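Local coordinates for probable transcriptional regulator, LysR family protein (Rhodococcus sp., PDB 2QL3), which probably acts as a DNA-binding transcription factor of the LysR family, represented here by its C-terminal substrate-binding (effector) domain, at residues 136-148 with 154-168. Numbering follows the deposited sequence.
Sequences ANFETARAFVGRG and LLQRPRVDVTYEGLP
With CG set beside its own backbone N (chi1 -66°) and the chain bent at chi3, Arg142 reaches from helix 138-147 across to the loop that follows strand 152-154 and meets Val162 O end-on with NH1 and NH2. NH2 donates to Val162 O at 3.0 Å and NH1 to the same oxygen, both from one face above the carbonyl plane, while a weak bond runs from NH1 to Val160 O. Pro158 covers one face of the guanidinium, its CG 3.4 Å from Arg142 NE, and a water ties NH1 to Pro158 O and Asp161 OD2. One turn back, Glu139 has CG anti to the backbone N (chi1 -173°) and then bends, which centres CG over the Tyr164 ring as a CH-pi contact, 3.6 Å from its centroid. Its carboxylate is divided: OE1 accepts Tyr164 N at 3.0 Å on the anti side, whereas OE2 offers its syn lone pair to Arg142 NH2 at 2.9 Å, in the guanidinium plane. OE2 also bonds Tyr164 OH of the second subunit, and Tyr164 OH reciprocates with Glu139 there, placing this cluster at the dimer interface.

Leu154 CD2 lies over a face of Phe138, with Gln156 O at the ring edge. Toward the helix C-terminus, Arg147 NE makes a salt bridge to Glu165 OE1 (3.2 Å) whose hydrogen bond is nearly straight (164°), and the bare backbone of Gly146 lets Thr163 CG2 come close. A leucine in place of Arg142 would probably leave Val162 O without its two donors and Glu139 without its opposite charge. The contact thus joins helix to loop within one lobe of the periplasmic-binding-protein-like fold, the buried Glu139-Arg142 pair probably balancing charge, beside a phosphate likely from crystallisation that Arg142 NH2 meets weakly, while satisfying loop backbone atoms.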
loop_
_atom_site.group_PDB
_atom_site.type_symbol
_atom_site.label_atom_id
_atom_site.label_comp_id
_atom_site.label_asym_id
_atom_site.label_seq_id
_atom_site.Cartn_x
_atom_site.Cartn_y
_atom_site.Cartn_z
ATOM N N ALA A 136 7.174 -1.941 -4.200
ATOM C CA ALA A 136 6.605 -0.603 -4.456
ATOM C C ALA A 136 5.507 -0.214 -3.439
ATOM O O ALA A 136 4.943 0.891 -3.501
ATOM C CB ALA A 136 6.086 -0.481 -5.926
ATOM N N ASN A 137 5.264 -1.099 -2.472
ATOM C CA ASN A 137 4.195 -0.933 -1.493
ATOM C C ASN A 137 4.715 -0.350 -0.174
ATOM O O ASN A 137 5.543 -0.931 0.451
ATOM C CB ASN A 137 3.519 -2.255 -1.229
ATOM C CG ASN A 137 2.211 -2.091 -0.435
ATOM O OD1 ASN A 137 1.620 -1.000 -0.400
ATOM N ND2 ASN A 137 1.761 -3.159 0.191
ATOM N N PHE A 138 4.233 0.812 0.221
ATOM C CA PHE A 138 4.758 1.513 1.401
ATOM C C PHE A 138 4.642 0.672 2.646
ATOM O O PHE A 138 5.574 0.603 3.432
ATOM C CB PHE A 138 4.013 2.837 1.562
ATOM C CG PHE A 138 4.629 3.822 2.467
ATOM C CD1 PHE A 138 5.426 4.844 1.958
ATOM C CD2 PHE A 138 4.283 3.863 3.807
ATOM C CE1 PHE A 138 5.971 5.856 2.804
ATOM C CE2 PHE A 138 4.821 4.850 4.638
ATOM C CZ PHE A 138 5.677 5.829 4.146
ATOM N N GLU A 139 3.486 0.064 2.843
ATOM C CA GLU A 139 3.280 -0.741 4.049
ATOM C C GLU A 139 4.086 -2.021 4.018
ATOM O O GLU A 139 4.499 -2.507 5.067
ATOM C CB GLU A 139 1.823 -1.089 4.259
ATOM C CG GLU A 139 1.562 -1.791 5.616
ATOM C CD GLU A 139 2.015 -0.976 6.849
ATOM O OE1 GLU A 139 2.154 -1.573 7.938
ATOM O OE2 GLU A 139 2.251 0.258 6.748
ATOM N N THR A 140 4.318 -2.577 2.831
ATOM C CA THR A 140 5.190 -3.717 2.770
ATOM C C THR A 140 6.596 -3.350 3.280
ATOM O O THR A 140 7.220 -4.132 4.009
ATOM C CB THR A 140 5.226 -4.346 1.369
ATOM O OG1 THR A 140 3.896 -4.772 1.013
ATOM C CG2 THR A 140 6.212 -5.542 1.339
ATOM N N ALA A 141 7.077 -2.154 2.938
ATOM C CA ALA A 141 8.386 -1.729 3.395
ATOM C C ALA A 141 8.378 -1.626 4.910
ATOM O O ALA A 141 9.273 -2.120 5.545
ATOM C CB ALA A 141 8.794 -0.394 2.778
ATOM N N ARG A 142 7.386 -0.951 5.481
ATOM C CA ARG A 142 7.282 -0.785 6.964
ATOM C C ARG A 142 7.105 -2.109 7.637
ATOM O O ARG A 142 7.786 -2.371 8.654
ATOM C CB ARG A 142 6.080 0.101 7.356
ATOM C CG ARG A 142 6.188 1.522 6.923
ATOM C CD ARG A 142 4.916 2.320 7.316
ATOM N NE ARG A 142 4.913 2.634 8.750
ATOM C CZ ARG A 142 4.032 2.198 9.636
ATOM N NH1 ARG A 142 4.123 2.596 10.903
ATOM N NH2 ARG A 142 3.062 1.383 9.279
ATOM N N ALA A 143 6.257 -2.975 7.071
ATOM C CA ALA A 143 6.013 -4.294 7.689
ATOM C C ALA A 143 7.259 -5.194 7.676
ATOM O O ALA A 143 7.535 -5.879 8.668
ATOM C CB ALA A 143 4.885 -5.002 7.010
ATOM N N PHE A 144 8.011 -5.179 6.563
ATOM C CA PHE A 144 9.257 -5.947 6.458
ATOM C C PHE A 144 10.291 -5.439 7.493
ATOM O O PHE A 144 10.921 -6.213 8.198
ATOM C CB PHE A 144 9.842 -5.896 5.039
ATOM C CG PHE A 144 9.309 -6.942 4.071
ATOM C CD1 PHE A 144 8.063 -7.481 4.207
ATOM C CD2 PHE A 144 10.094 -7.362 2.994
ATOM C CE1 PHE A 144 7.577 -8.437 3.334
ATOM C CE2 PHE A 144 9.598 -8.333 2.098
ATOM C CZ PHE A 144 8.335 -8.837 2.254
ATOM N N VAL A 145 10.488 -4.143 7.574
ATOM C CA VAL A 145 11.415 -3.561 8.548
ATOM C C VAL A 145 10.972 -3.867 10.007
ATOM O O VAL A 145 11.809 -4.188 10.864
ATOM C CB VAL A 145 11.563 -2.007 8.287
ATOM C CG1 VAL A 145 12.216 -1.326 9.428
ATOM C CG2 VAL A 145 12.385 -1.753 6.977
ATOM N N GLY A 146 9.676 -3.774 10.306
ATOM C CA GLY A 146 9.187 -3.993 11.670
ATOM C C GLY A 146 9.440 -5.441 12.104
ATOM O O GLY A 146 9.727 -5.723 13.261
ATOM N N ARG A 147 9.340 -6.359 11.143
ATOM C CA ARG A 147 9.634 -7.773 11.344
ATOM C C ARG A 147 11.153 -8.129 11.391
ATOM O O ARG A 147 11.502 -9.177 11.827
ATOM C CB ARG A 147 8.848 -8.627 10.305
ATOM C CG ARG A 147 9.101 -10.107 10.392
ATOM C CD ARG A 147 8.666 -10.755 11.732
ATOM N NE ARG A 147 7.215 -10.653 11.940
ATOM C CZ ARG A 147 6.514 -11.324 12.857
ATOM N NH1 ARG A 147 7.109 -12.175 13.685
ATOM N NH2 ARG A 147 5.196 -11.169 12.935
ATOM N N GLY A 148 12.047 -7.249 10.973
ATOM C CA GLY A 148 13.464 -7.499 11.130
ATOM C C GLY A 148 14.186 -7.831 9.834
ATOM O O GLY A 148 15.348 -8.221 9.879
ATOM N N LEU A 154 12.208 6.409 4.399
ATOM C CA LEU A 154 10.857 6.811 3.996
ATOM C C LEU A 154 10.692 8.312 4.140
ATOM O O LEU A 154 11.258 8.949 5.040
ATOM C CB LEU A 154 9.780 6.088 4.848
ATOM C CG LEU A 154 9.627 4.530 4.749
ATOM C CD1 LEU A 154 8.688 4.034 5.807
ATOM C CD2 LEU A 154 9.247 3.943 3.346
ATOM N N LEU A 155 9.865 8.861 3.250
ATOM C CA LEU A 155 9.623 10.291 3.146
ATOM C C LEU A 155 8.418 10.673 3.992
ATOM O O LEU A 155 8.160 11.857 4.217
ATOM C CB LEU A 155 9.396 10.704 1.674
ATOM C CG LEU A 155 10.666 10.958 0.855
ATOM C CD1 LEU A 155 11.257 12.271 1.295
ATOM C CD2 LEU A 155 11.737 9.897 1.068
ATOM N N GLN A 156 7.653 9.680 4.407
ATOM C CA GLN A 156 6.531 9.978 5.251
ATOM C C GLN A 156 6.439 9.023 6.429
ATOM O O GLN A 156 6.997 7.926 6.417
ATOM C CB GLN A 156 5.241 9.909 4.450
ATOM C CG GLN A 156 5.255 10.754 3.172
ATOM C CD GLN A 156 3.958 10.649 2.505
ATOM O OE1 GLN A 156 3.788 9.842 1.568
ATOM N NE2 GLN A 156 2.985 11.405 3.013
ATOM N N ARG A 157 5.678 9.444 7.415
ATOM C CA ARG A 157 5.569 8.727 8.667
ATOM C C ARG A 157 4.102 8.592 9.082
ATOM O O ARG A 157 3.533 9.529 9.581
ATOM C CB ARG A 157 6.378 9.427 9.763
ATOM C CG ARG A 157 6.020 8.919 11.143
ATOM C CD ARG A 157 7.110 8.589 12.074
ATOM N NE ARG A 157 7.525 9.675 12.938
ATOM C CZ ARG A 157 7.943 9.573 14.207
ATOM N NH1 ARG A 157 8.331 10.681 14.819
ATOM N NH2 ARG A 157 7.967 8.438 14.899
ATOM N N PRO A 158 3.519 7.377 8.923
ATOM C CA PRO A 158 2.190 7.093 9.494
ATOM C C PRO A 158 2.097 7.525 10.944
ATOM O O PRO A 158 3.062 7.383 11.709
ATOM C CB PRO A 158 2.062 5.575 9.362
ATOM C CG PRO A 158 2.869 5.281 8.111
ATOM C CD PRO A 158 4.072 6.214 8.193
ATOM N N ARG A 159 0.927 8.002 11.336
ATOM C CA ARG A 159 0.771 8.565 12.684
ATOM C C ARG A 159 1.040 7.633 13.855
ATOM O O ARG A 159 1.478 8.105 14.925
ATOM C CB ARG A 159 -0.591 9.269 12.844
ATOM C CG ARG A 159 -0.388 10.721 13.382
ATOM C CD ARG A 159 -1.468 11.735 13.002
ATOM N NE ARG A 159 -1.006 12.818 12.132
ATOM C CZ ARG A 159 -1.718 13.311 11.110
ATOM N NH1 ARG A 159 -2.908 12.802 10.809
ATOM N NH2 ARG A 159 -1.241 14.309 10.364
ATOM N N VAL A 160 0.765 6.329 13.666
ATOM C CA VAL A 160 0.999 5.307 14.670
ATOM C C VAL A 160 2.134 4.376 14.225
ATOM O O VAL A 160 2.040 3.771 13.170
ATOM C CB VAL A 160 -0.297 4.500 14.943
ATOM C CG1 VAL A 160 -0.132 3.580 16.139
ATOM C CG2 VAL A 160 -1.390 5.430 15.262
ATOM N N ASP A 161 3.202 4.268 15.015
ATOM C CA ASP A 161 4.410 3.518 14.592
ATOM C C ASP A 161 4.226 1.978 14.657
ATOM O O ASP A 161 5.019 1.266 15.303
ATOM C CB ASP A 161 5.635 3.890 15.451
ATOM C CG ASP A 161 6.203 5.300 15.147
ATOM O OD1 ASP A 161 7.030 5.746 15.993
ATOM O OD2 ASP A 161 5.893 5.940 14.099
ATOM N N VAL A 162 3.174 1.477 13.994
ATOM C CA VAL A 162 2.795 0.063 14.084
ATOM C C VAL A 162 2.484 -0.395 12.665
ATOM O O VAL A 162 1.985 0.393 11.863
ATOM C CB VAL A 162 1.592 -0.178 15.081
ATOM C CG1 VAL A 162 1.210 -1.620 15.128
ATOM C CG2 VAL A 162 2.037 0.209 16.524
ATOM N N THR A 163 2.845 -1.636 12.355
ATOM C CA THR A 163 2.686 -2.176 11.046
ATOM C C THR A 163 1.416 -2.995 11.039
ATOM O O THR A 163 0.770 -3.163 12.103
ATOM C CB THR A 163 3.879 -3.072 10.632
ATOM O OG1 THR A 163 3.794 -4.316 11.340
ATOM C CG2 THR A 163 5.285 -2.404 10.885
ATOM N N TYR A 164 1.056 -3.548 9.877
ATOM C CA TYR A 164 -0.142 -4.406 9.792
ATOM C C TYR A 164 -0.075 -5.684 10.635
ATOM O O TYR A 164 -1.104 -6.224 10.996
ATOM C CB TYR A 164 -0.439 -4.818 8.335
ATOM C CG TYR A 164 -1.093 -3.769 7.410
ATOM C CD1 TYR A 164 -1.372 -4.087 6.072
ATOM C CD2 TYR A 164 -1.419 -2.479 7.868
ATOM C CE1 TYR A 164 -2.011 -3.176 5.226
ATOM C CE2 TYR A 164 -2.042 -1.547 7.030
ATOM C CZ TYR A 164 -2.338 -1.908 5.714
ATOM O OH TYR A 164 -2.958 -1.008 4.898
ATOM N N GLU A 165 1.121 -6.203 10.915
ATOM C CA GLU A 165 1.250 -7.353 11.788
ATOM C C GLU A 165 1.198 -6.970 13.284
ATOM O O GLU A 165 1.247 -7.853 14.136
ATOM C CB GLU A 165 2.542 -8.091 11.554
ATOM C CG GLU A 165 2.805 -8.453 10.143
ATOM C CD GLU A 165 4.070 -9.287 9.995
ATOM O OE1 GLU A 165 5.153 -8.808 10.403
ATOM O OE2 GLU A 165 3.958 -10.434 9.486
ATOM N N GLY A 166 1.066 -5.681 13.596
ATOM C CA GLY A 166 1.051 -5.211 14.980
ATOM C C GLY A 166 2.441 -5.075 15.578
ATOM O O GLY A 166 2.584 -5.159 16.808
ATOM N N LEU A 167 3.470 -4.915 14.725
ATOM C CA LEU A 167 4.827 -4.737 15.228
ATOM C C LEU A 167 5.239 -3.275 15.214
ATOM O O LEU A 167 4.726 -2.514 14.384
ATOM C CB LEU A 167 5.812 -5.574 14.428
ATOM C CG LEU A 167 5.690 -7.060 14.664
ATOM C CD1 LEU A 167 6.802 -7.738 13.923
ATOM C CD2 LEU A 167 5.727 -7.464 16.186
ATOM N N PRO A 168 6.139 -2.872 16.136
ATOM C CA PRO A 168 6.489 -1.452 16.127
ATOM C C PRO A 168 7.591 -1.202 15.122
ATOM O O PRO A 168 8.298 -2.112 14.657
ATOM C CB PRO A 168 6.992 -1.194 17.540
ATOM C CG PRO A 168 7.683 -2.480 17.889
ATOM C CD PRO A 168 6.860 -3.593 17.212
HETATM O O HOH W 1 4.961 5.341 11.660
HETATM O O HOH W 2 5.611 -6.099 10.745
HETATM O O HOH W 3 9.804 -4.265 15.404
#